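Local coordinates for protein succinate dehydrogenase subunit B (PDB 6LUM) that probably relays electrons through its three iron-sulfur clusters, from the flavoprotein subunit to quinone reduction in the membrane, as the iron-sulfur subunit of succinate dehydrogenase, at residues T27-R32 / W43-V48; K173-A178 / C240-Q245; S183-W188 / T233-E238. All coordinates share one frame; numbering follows the deposited sequence.

Contact 1. Residues T27-R32 / W43-V48; sequences TLKIAR and WQSFRV
W43 sets its indole between A31 and K29. A31 CB makes a CH-pi contact over one face, 4.1 Å from the centroid of the six-membered ring, while the ammonium of K29 forms a cation-pi interaction over the opposite face, with NZ 4.7 Å from that centroid. The indole reaches them because CG stands beside the backbone N (chi1 -64°), which lays the ring across the neighbouring strand. The reverse side of the hairpin carries L28, I30, Q44 and F46. Here the F46 ring is met at its edge, by I30 CG1 at 3.7 Å from CE1 and by R32 NH1 at 3.7 Å from CZ. The R32 guanidinium has its salt bridge with D68, and the F46 edge flanks it.

Beneath these groups runs an antiparallel pairing. L28 and F46 exchange two backbone hydrogen bonds, with L28 N to F46 O at 2.9 Å, and I30 and Q44 form a second such pair. Further out, L28 and I30 rest on V63 and L60 of helix 56-67, and strand 114-118 flanks strand 27-32. Thus L28 and I30 offer the helix an aliphatic surface, while the indole faces meet a methyl and an ammonium.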
loop_
_atom_site.group_PDB
_atom_site.type_symbol
_atom_site.label_atom_id
_atom_site.label_comp_id
_atom_site.label_asym_id
_atom_site.label_seq_id
_atom_site.Cartn_x
_atom_site.Cartn_y
_atom_site.Cartn_z
ATOM N N THR J 27 4.564 -51.964 23.135
ATOM C CA THR J 27 5.836 -51.261 23.219
ATOM C C THR J 27 5.775 -50.010 22.356
ATOM O O THR J 27 5.270 -50.056 21.233
ATOM C CB THR J 27 6.984 -52.158 22.760
ATOM O OG1 THR J 27 7.203 -53.187 23.729
ATOM C CG2 THR J 27 8.252 -51.362 22.587
ATOM N N LEU J 28 6.269 -48.898 22.886
ATOM C CA LEU J 28 6.395 -47.655 22.140
ATOM C C LEU J 28 7.863 -47.379 21.874
ATOM O O LEU J 28 8.723 -47.740 22.677
ATOM C CB LEU J 28 5.789 -46.476 22.899
ATOM C CG LEU J 28 4.413 -46.629 23.537
ATOM C CD1 LEU J 28 4.140 -45.432 24.403
ATOM C CD2 LEU J 28 3.342 -46.763 22.492
ATOM N N LYS J 29 8.146 -46.740 20.749
ATOM C CA LYS J 29 9.503 -46.359 20.380
ATOM C C LYS J 29 9.520 -44.861 20.142
ATOM O O LYS J 29 9.268 -44.405 19.027
ATOM C CB LYS J 29 9.971 -47.110 19.143
ATOM C CG LYS J 29 10.735 -48.375 19.433
ATOM C CD LYS J 29 11.240 -48.995 18.159
ATOM C CE LYS J 29 12.205 -48.069 17.459
ATOM N NZ LYS J 29 12.698 -48.665 16.190
ATOM N N ILE J 30 9.817 -44.104 21.157
ATOM C CA ILE J 30 9.828 -42.657 21.029
ATOM C C ILE J 30 11.162 -42.266 20.425
ATOM O O ILE J 30 12.149 -42.987 20.569
ATOM C CB ILE J 30 9.610 -41.980 22.390
ATOM C CG1 ILE J 30 8.424 -42.594 23.117
ATOM C CG2 ILE J 30 9.306 -40.523 22.197
ATOM C CD1 ILE J 30 7.144 -42.388 22.434
ATOM N N ALA J 31 11.197 -41.136 19.732
ATOM C CA ALA J 31 12.443 -40.607 19.187
ATOM C C ALA J 31 12.859 -39.425 20.044
ATOM O O ALA J 31 12.538 -38.275 19.750
ATOM C CB ALA J 31 12.270 -40.212 17.731
ATOM N N ARG J 32 13.587 -39.707 21.119
ATOM C CA ARG J 32 13.930 -38.682 22.085
ATOM C C ARG J 32 15.019 -37.771 21.548
ATOM O O ARG J 32 15.894 -38.192 20.786
ATOM C CB ARG J 32 14.391 -39.317 23.392
ATOM C CG ARG J 32 13.538 -40.479 23.850
ATOM C CD ARG J 32 12.221 -40.004 24.427
ATOM N NE ARG J 32 12.418 -38.963 25.423
ATOM C CZ ARG J 32 12.700 -39.196 26.696
ATOM N NH1 ARG J 32 12.816 -40.436 27.137
ATOM N NH2 ARG J 32 12.865 -38.187 27.531
ATOM N N TRP J 43 16.522 -43.235 19.646
ATOM C CA TRP J 43 15.290 -43.929 19.963
ATOM C C TRP J 43 15.327 -44.472 21.383
ATOM O O TRP J 43 16.387 -44.807 21.916
ATOM C CB TRP J 43 15.054 -45.061 18.973
ATOM C CG TRP J 43 14.851 -44.547 17.609
ATOM C CD1 TRP J 43 15.812 -44.192 16.722
ATOM C CD2 TRP J 43 13.603 -44.299 16.971
ATOM N NE1 TRP J 43 15.241 -43.744 15.560
ATOM C CE2 TRP J 43 13.880 -43.800 15.692
ATOM C CE3 TRP J 43 12.274 -44.453 17.357
ATOM C CZ2 TRP J 43 12.882 -43.457 14.800
ATOM C CZ3 TRP J 43 11.292 -44.108 16.477
ATOM C CH2 TRP J 43 11.595 -43.620 15.214
ATOM N N GLN J 44 14.153 -44.544 21.999
ATOM C CA GLN J 44 14.012 -45.117 23.329
ATOM C C GLN J 44 12.728 -45.917 23.374
ATOM O O GLN J 44 11.679 -45.432 22.949
ATOM C CB GLN J 44 14.006 -44.038 24.411
ATOM C CG GLN J 44 13.965 -44.597 25.815
ATOM C CD GLN J 44 14.903 -43.879 26.741
ATOM O OE1 GLN J 44 15.681 -43.030 26.314
ATOM N NE2 GLN J 44 14.847 -44.218 28.020
ATOM N N SER J 45 12.808 -47.134 23.887
ATOM C CA SER J 45 11.686 -48.058 23.867
ATOM C C SER J 45 11.110 -48.211 25.262
ATOM O O SER J 45 11.845 -48.490 26.213
ATOM C CB SER J 45 12.107 -49.416 23.321
ATOM O OG SER J 45 11.045 -50.345 23.397
ATOM N N PHE J 46 9.794 -48.043 25.367
ATOM C CA PHE J 46 9.047 -48.181 26.606
ATOM C C PHE J 46 8.025 -49.296 26.465
ATOM O O PHE J 46 7.564 -49.593 25.366
ATOM C CB PHE J 46 8.320 -46.897 26.959
ATOM C CG PHE J 46 9.214 -45.713 27.101
ATOM C CD1 PHE J 46 9.386 -44.834 26.057
ATOM C CD2 PHE J 46 9.871 -45.467 28.284
ATOM C CE1 PHE J 46 10.198 -43.742 26.190
ATOM C CE2 PHE J 46 10.681 -44.374 28.416
ATOM C CZ PHE J 46 10.843 -43.512 27.367
ATOM N N ARG J 47 7.646 -49.893 27.586
ATOM C CA ARG J 47 6.634 -50.938 27.599
ATOM C C ARG J 47 5.489 -50.513 28.501
ATOM O O ARG J 47 5.672 -50.373 29.713
ATOM C CB ARG J 47 7.213 -52.268 28.070
ATOM C CG ARG J 47 6.161 -53.327 28.305
ATOM C CD ARG J 47 6.800 -54.668 28.558
ATOM N NE ARG J 47 7.797 -54.967 27.540
ATOM C CZ ARG J 47 7.526 -55.574 26.392
ATOM N NH1 ARG J 47 8.493 -55.806 25.516
ATOM N NH2 ARG J 47 6.287 -55.955 26.124
ATOM N N VAL J 48 4.314 -50.322 27.915
ATOM C CA VAL J 48 3.161 -49.795 28.635
ATOM C C VAL J 48 1.962 -50.701 28.395
ATOM O O VAL J 48 1.887 -51.354 27.349
ATOM C CB VAL J 48 2.857 -48.359 28.196
ATOM C CG1 VAL J 48 4.035 -47.478 28.467
ATOM C CG2 VAL J 48 2.529 -48.329 26.734
#

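Contact 2. Residues K173-A178 / C240-Q245; sequences KCILCA and CPRGIQ. With SF4 (iron/sulfur cluster), chain B.
K173 turns sharply at chi3 (58°) to bring its ammonium onto the R242 carbonyl, and R242 folds back through bends at chi2 and chi3, laying one face of its guanidinium over K173 CB. The two segments belong to the ferredoxin-like dicluster motif, in which a CxxCxxC run and a distant Cys-Pro pair enclose a [4Fe-4S] cubane. C174 SG binds one iron at 2.6 Å, C177 SG a second at 2.4 Å, and C240 SG, from the far segment, a third at 2.5 Å; C180 belongs to the same pocket.

Around the cluster the loops pack through small apolar contacts. I244 CD1 packs against K173 CB and against the backbone and CB of C174, 4.0 Å from C174 CB. P241 closes another side: its CG lies 3.8 Å from C177 SG, and its CD faces a cluster sulfide. I175 crosses the R242 chain obliquely, its CG2 at the edge of the guanidinium. R41 of subunit A donates to the carbonyls of I175 and L176, fixing this cysteine loop against the partner subunit. Between the two segments a single hydrogen bond is formed, from K173 NZ to R242 O at 2.8 Å, with the donor tilted 22° from the carbonyl plane.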
loop_
_atom_site.group_PDB
_atom_site.type_symbol
_atom_site.label_atom_id
_atom_site.label_comp_id
_atom_site.label_asym_id
_atom_site.label_seq_id
_atom_site.Cartn_x
_atom_site.Cartn_y
_atom_site.Cartn_z
ATOM N N LYS J 173 -13.198 -25.847 8.213
ATOM C CA LYS J 173 -13.014 -26.881 9.213
ATOM C C LYS J 173 -11.571 -27.026 9.668
ATOM O O LYS J 173 -11.281 -27.914 10.460
ATOM C CB LYS J 173 -13.488 -28.219 8.668
ATOM C CG LYS J 173 -14.843 -28.208 8.065
ATOM C CD LYS J 173 -15.057 -29.488 7.317
ATOM C CE LYS J 173 -14.884 -30.658 8.243
ATOM N NZ LYS J 173 -15.145 -31.951 7.567
ATOM N N CYS J 174 -10.667 -26.189 9.186
ATOM C CA CYS J 174 -9.248 -26.371 9.450
ATOM C C CYS J 174 -8.924 -25.990 10.886
ATOM O O CYS J 174 -9.127 -24.844 11.286
ATOM C CB CYS J 174 -8.443 -25.536 8.464
ATOM S SG CYS J 174 -6.718 -25.292 8.819
ATOM N N ILE J 175 -8.419 -26.952 11.665
ATOM C CA ILE J 175 -8.001 -26.688 13.033
ATOM C C ILE J 175 -6.545 -26.288 13.130
ATOM O O ILE J 175 -6.049 -26.071 14.239
ATOM C CB ILE J 175 -8.245 -27.897 13.949
ATOM C CG1 ILE J 175 -7.503 -29.118 13.448
ATOM C CG2 ILE J 175 -9.686 -28.186 14.027
ATOM C CD1 ILE J 175 -7.848 -30.379 14.166
ATOM N N LEU J 176 -5.845 -26.181 12.011
ATOM C CA LEU J 176 -4.463 -25.722 11.956
ATOM C C LEU J 176 -3.541 -26.616 12.775
ATOM O O LEU J 176 -2.852 -26.171 13.683
ATOM C CB LEU J 176 -4.359 -24.272 12.412
ATOM C CG LEU J 176 -4.918 -23.199 11.496
ATOM C CD1 LEU J 176 -5.118 -21.945 12.283
ATOM C CD2 LEU J 176 -3.964 -22.964 10.369
ATOM N N CYS J 177 -3.516 -27.895 12.418
ATOM C CA CYS J 177 -2.683 -28.851 13.123
ATOM C C CYS J 177 -1.365 -29.143 12.426
ATOM O O CYS J 177 -0.448 -29.642 13.079
ATOM C CB CYS J 177 -3.441 -30.160 13.343
ATOM S SG CYS J 177 -3.911 -31.035 11.895
ATOM N N ALA J 178 -1.253 -28.838 11.135
ATOM C CA ALA J 178 -0.071 -29.049 10.307
ATOM C C ALA J 178 0.164 -30.504 9.955
ATOM O O ALA J 178 1.246 -30.854 9.523
ATOM C CB ALA J 178 1.184 -28.472 10.951
ATOM N N CYS J 240 -5.152 -35.195 6.509
ATOM C CA CYS J 240 -6.022 -34.285 7.249
ATOM C C CYS J 240 -6.940 -35.039 8.206
ATOM O O CYS J 240 -7.619 -35.979 7.787
ATOM C CB CYS J 240 -6.868 -33.455 6.300
ATOM S SG CYS J 240 -8.146 -32.554 7.108
ATOM N N PRO J 241 -6.991 -34.658 9.487
ATOM C CA PRO J 241 -7.893 -35.322 10.427
ATOM C C PRO J 241 -9.332 -34.842 10.390
ATOM O O PRO J 241 -10.197 -35.518 10.954
ATOM C CB PRO J 241 -7.253 -35.005 11.771
ATOM C CG PRO J 241 -6.581 -33.779 11.557
ATOM C CD PRO J 241 -6.015 -33.838 10.210
ATOM N N ARG J 242 -9.622 -33.709 9.765
ATOM C CA ARG J 242 -10.990 -33.251 9.598
ATOM C C ARG J 242 -11.614 -33.699 8.286
ATOM O O ARG J 242 -12.811 -33.491 8.091
ATOM C CB ARG J 242 -11.061 -31.729 9.667
ATOM C CG ARG J 242 -10.329 -31.096 10.806
ATOM C CD ARG J 242 -10.876 -31.520 12.144
ATOM N NE ARG J 242 -12.328 -31.458 12.233
ATOM C CZ ARG J 242 -13.023 -30.360 12.496
ATOM N NH1 ARG J 242 -12.415 -29.209 12.688
ATOM N NH2 ARG J 242 -14.340 -30.413 12.554
ATOM N N GLY J 243 -10.845 -34.293 7.385
ATOM C CA GLY J 243 -11.360 -34.689 6.093
ATOM C C GLY J 243 -11.729 -33.503 5.232
ATOM O O GLY J 243 -12.910 -33.273 4.987
ATOM N N ILE J 244 -10.747 -32.741 4.761
ATOM C CA ILE J 244 -11.040 -31.464 4.130
ATOM C C ILE J 244 -10.926 -31.478 2.606
ATOM O O ILE J 244 -11.520 -30.607 1.954
ATOM C CB ILE J 244 -10.167 -30.348 4.745
ATOM C CG1 ILE J 244 -10.843 -29.783 5.981
ATOM C CG2 ILE J 244 -9.878 -29.219 3.789
ATOM C CD1 ILE J 244 -10.160 -28.613 6.533
ATOM N N GLN J 245 -10.282 -32.486 2.014
ATOM C CA GLN J 245 -10.023 -32.493 0.572
ATOM C C GLN J 245 -9.072 -31.363 0.220
ATOM O O GLN J 245 -9.389 -30.476 -0.580
ATOM C CB GLN J 245 -11.307 -32.380 -0.248
ATOM C CG GLN J 245 -12.422 -33.270 0.214
ATOM C CD GLN J 245 -12.110 -34.723 0.017
ATOM O OE1 GLN J 245 -12.449 -35.560 0.844
ATOM N NE2 GLN J 245 -11.457 -35.035 -1.083
HETATM FE FE1 SF4 B . -3.926 -29.372 7.062
HETATM FE FE2 SF4 B . -4.756 -30.040 9.870
HETATM FE FE3 SF4 B . -6.655 -30.576 7.581
HETATM FE FE4 SF4 B . -6.077 -27.753 8.467
HETATM S S1 SF4 B . -6.774 -29.518 9.435
HETATM S S2 SF4 B . -5.943 -28.818 6.620
HETATM S S3 SF4 B . -4.059 -28.283 8.894
HETATM S S4 SF4 B . -4.641 -31.122 8.042
#

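Contact 3. Residues S183-W188 / T233-E238; sequences SCPVYW and TFNCTE. With F3S (Fe3-s4 cluster), chain C.
The [3Fe-4S] site of the dicluster domain is gripped here from two sides, by the cysteine-proline turn that starts helix 185-188 and by the first turn of helix 235-239. C184 SG binds one iron at 2.2 Å and C236 SG another, so the cluster itself bridges the segments. Beside it the N235 side chain ties helix 235-239 to the backbone of the other segment: its ND2 donates to S183 O at 2.7 Å, a nearly straight bond (167°) lying in the carbonyl plane and only 4° out of the amide plane. The other end of this amide, OD1, accepts from the backbone N of D24 of subunit C, so both ends fix its rotation. An alanine here would lose the amide and is likely to leave S183 O and the D24 N of subunit C without these mates. S183 OG turns to C180 O instead. V186 CG2 approaches a cluster sulfide at 3.4 Å, and P185 packs loosely against T233 OG1.

C184 is the N-cap residue of helix 185-188, its carbonyl accepting from both Y187 N and W188 N. Helix 246-258 lies against the other segment through T247 on F234 and V246 on C236, while Y21 and W30 of subunit C meet W188 and P185.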
loop_
_atom_site.group_PDB
_atom_site.type_symbol
_atom_site.label_atom_id
_atom_site.label_comp_id
_atom_site.label_asym_id
_atom_site.label_seq_id
_atom_site.Cartn_x
_atom_site.Cartn_y
_atom_site.Cartn_z
ATOM N N SER J 183 3.433 -33.278 5.613
ATOM C CA SER J 183 3.484 -34.486 4.812
ATOM C C SER J 183 3.680 -34.171 3.342
ATOM O O SER J 183 3.617 -35.077 2.516
ATOM C CB SER J 183 2.221 -35.308 5.003
ATOM O OG SER J 183 1.112 -34.599 4.528
ATOM N N CYS J 184 3.934 -32.911 3.001
ATOM C CA CYS J 184 4.099 -32.487 1.622
ATOM C C CYS J 184 5.556 -32.644 1.221
ATOM O O CYS J 184 6.418 -31.953 1.788
ATOM C CB CYS J 184 3.665 -31.045 1.461
ATOM S SG CYS J 184 3.437 -30.497 -0.220
ATOM N N PRO J 185 5.887 -33.521 0.276
ATOM C CA PRO J 185 7.268 -33.578 -0.194
ATOM C C PRO J 185 7.767 -32.269 -0.752
ATOM O O PRO J 185 8.949 -31.949 -0.600
ATOM C CB PRO J 185 7.215 -34.677 -1.252
ATOM C CG PRO J 185 5.806 -34.973 -1.445
ATOM C CD PRO J 185 5.123 -34.665 -0.216
ATOM N N VAL J 186 6.900 -31.483 -1.381
ATOM C CA VAL J 186 7.290 -30.168 -1.853
ATOM C C VAL J 186 7.651 -29.259 -0.698
ATOM O O VAL J 186 8.382 -28.286 -0.874
ATOM C CB VAL J 186 6.156 -29.584 -2.699
ATOM C CG1 VAL J 186 6.596 -28.345 -3.365
ATOM C CG2 VAL J 186 5.736 -30.588 -3.711
ATOM N N TYR J 187 7.156 -29.560 0.494
ATOM C CA TYR J 187 7.486 -28.770 1.665
ATOM C C TYR J 187 8.789 -29.242 2.277
ATOM O O TYR J 187 9.572 -28.436 2.782
ATOM C CB TYR J 187 6.346 -28.858 2.668
ATOM C CG TYR J 187 6.466 -27.932 3.835
ATOM C CD1 TYR J 187 6.182 -26.592 3.705
ATOM C CD2 TYR J 187 6.854 -28.403 5.074
ATOM C CE1 TYR J 187 6.291 -25.751 4.766
ATOM C CE2 TYR J 187 6.964 -27.566 6.139
ATOM C CZ TYR J 187 6.677 -26.243 5.981
ATOM O OH TYR J 187 6.780 -25.395 7.049
ATOM N N TRP J 188 9.040 -30.547 2.231
ATOM C CA TRP J 188 10.351 -31.052 2.614
ATOM C C TRP J 188 11.456 -30.564 1.685
ATOM O O TRP J 188 12.617 -30.519 2.093
ATOM C CB TRP J 188 10.352 -32.570 2.620
ATOM C CG TRP J 188 9.247 -33.181 3.379
ATOM C CD1 TRP J 188 8.551 -32.626 4.390
ATOM C CD2 TRP J 188 8.713 -34.488 3.191
ATOM N NE1 TRP J 188 7.619 -33.502 4.853
ATOM C CE2 TRP J 188 7.698 -34.656 4.126
ATOM C CE3 TRP J 188 9.003 -35.534 2.320
ATOM C CZ2 TRP J 188 6.967 -35.819 4.215
ATOM C CZ3 TRP J 188 8.277 -36.679 2.412
ATOM C CH2 TRP J 188 7.271 -36.816 3.348
ATOM N N THR J 233 0.583 -34.650 -5.364
ATOM C CA THR J 233 0.534 -35.682 -4.357
ATOM C C THR J 233 -0.645 -35.387 -3.440
ATOM O O THR J 233 -0.972 -34.209 -3.158
ATOM C CB THR J 233 1.821 -35.720 -3.547
ATOM O OG1 THR J 233 2.956 -35.604 -4.398
ATOM C CG2 THR J 233 1.906 -36.978 -2.842
ATOM N N PHE J 234 -1.288 -36.462 -2.986
ATOM C CA PHE J 234 -2.471 -36.394 -2.144
ATOM C C PHE J 234 -2.142 -36.781 -0.712
ATOM O O PHE J 234 -2.998 -37.254 0.033
ATOM C CB PHE J 234 -3.576 -37.276 -2.711
ATOM C CG PHE J 234 -4.104 -36.805 -4.030
ATOM C CD1 PHE J 234 -3.312 -36.800 -5.148
ATOM C CD2 PHE J 234 -5.387 -36.368 -4.152
ATOM C CE1 PHE J 234 -3.788 -36.362 -6.334
ATOM C CE2 PHE J 234 -5.857 -35.926 -5.348
ATOM C CZ PHE J 234 -5.055 -35.920 -6.432
ATOM N N ASN J 235 -0.886 -36.589 -0.329
ATOM C CA ASN J 235 -0.470 -36.806 1.045
ATOM C C ASN J 235 -1.267 -35.936 1.999
ATOM O O ASN J 235 -1.663 -36.383 3.078
ATOM C CB ASN J 235 1.013 -36.497 1.170
ATOM C CG ASN J 235 1.865 -37.712 1.091
ATOM O OD1 ASN J 235 1.418 -38.768 0.687
ATOM N ND2 ASN J 235 3.107 -37.573 1.485
ATOM N N CYS J 236 -1.508 -34.685 1.617
ATOM C CA CYS J 236 -2.251 -33.768 2.466
ATOM C C CYS J 236 -3.666 -34.258 2.694
ATOM O O CYS J 236 -4.159 -34.278 3.828
ATOM C CB CYS J 236 -2.268 -32.391 1.827
ATOM S SG CYS J 236 -2.758 -32.404 0.133
ATOM N N THR J 237 -4.345 -34.635 1.615
ATOM C CA THR J 237 -5.705 -35.132 1.726
ATOM C C THR J 237 -5.754 -36.377 2.578
ATOM O O THR J 237 -6.679 -36.562 3.370
ATOM C CB THR J 237 -6.261 -35.423 0.345
ATOM O OG1 THR J 237 -6.193 -34.238 -0.439
ATOM C CG2 THR J 237 -7.680 -35.852 0.433
ATOM N N GLU J 238 -4.765 -37.243 2.433
ATOM C CA GLU J 238 -4.761 -38.470 3.205
ATOM C C GLU J 238 -4.491 -38.210 4.676
ATOM O O GLU J 238 -4.947 -38.975 5.527
ATOM C CB GLU J 238 -3.727 -39.420 2.624
ATOM C CG GLU J 238 -3.834 -40.830 3.098
ATOM C CD GLU J 238 -2.724 -41.182 4.043
ATOM O OE1 GLU J 238 -1.684 -40.491 4.007
ATOM O OE2 GLU J 238 -2.882 -42.153 4.811
HETATM FE FE1 F3S C . 1.951 -31.713 -1.206
HETATM FE FE3 F3S C . 0.202 -31.208 -3.640
HETATM FE FE4 F3S C . -1.008 -32.325 -1.114
HETATM S S1 F3S C . 2.385 -31.291 -3.314
HETATM S S2 F3S C . 0.721 -33.023 0.047
HETATM S S3 F3S C . 0.150 -30.538 -1.566
HETATM S S4 F3S C . -1.674 -32.273 -3.212
#

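In the fold
From the N terminus, contact 1 comes first: it closes the loop of the hairpin formed by strands 27-32 and 42-47 at the margin of the five-stranded sheet in the [2Fe-2S] domain. Contact 2 then opens at 173-178 and does not close until 240-245, spanning 61 residues. Within that span contact 3 joins 183-188 to 233-238, so the two are concentric. They touch where Q245 CA meets T237 CG2 at 4.1 Å. Contact 1 stays apart, its nearest atoms about 17 Å from contact 2 and about 14 Å from contact 3. Contact 2 joins two loops around the [4Fe-4S] cluster, contact 3 the starts of helices 185-188 and 235-239 around the [3Fe-4S] cluster.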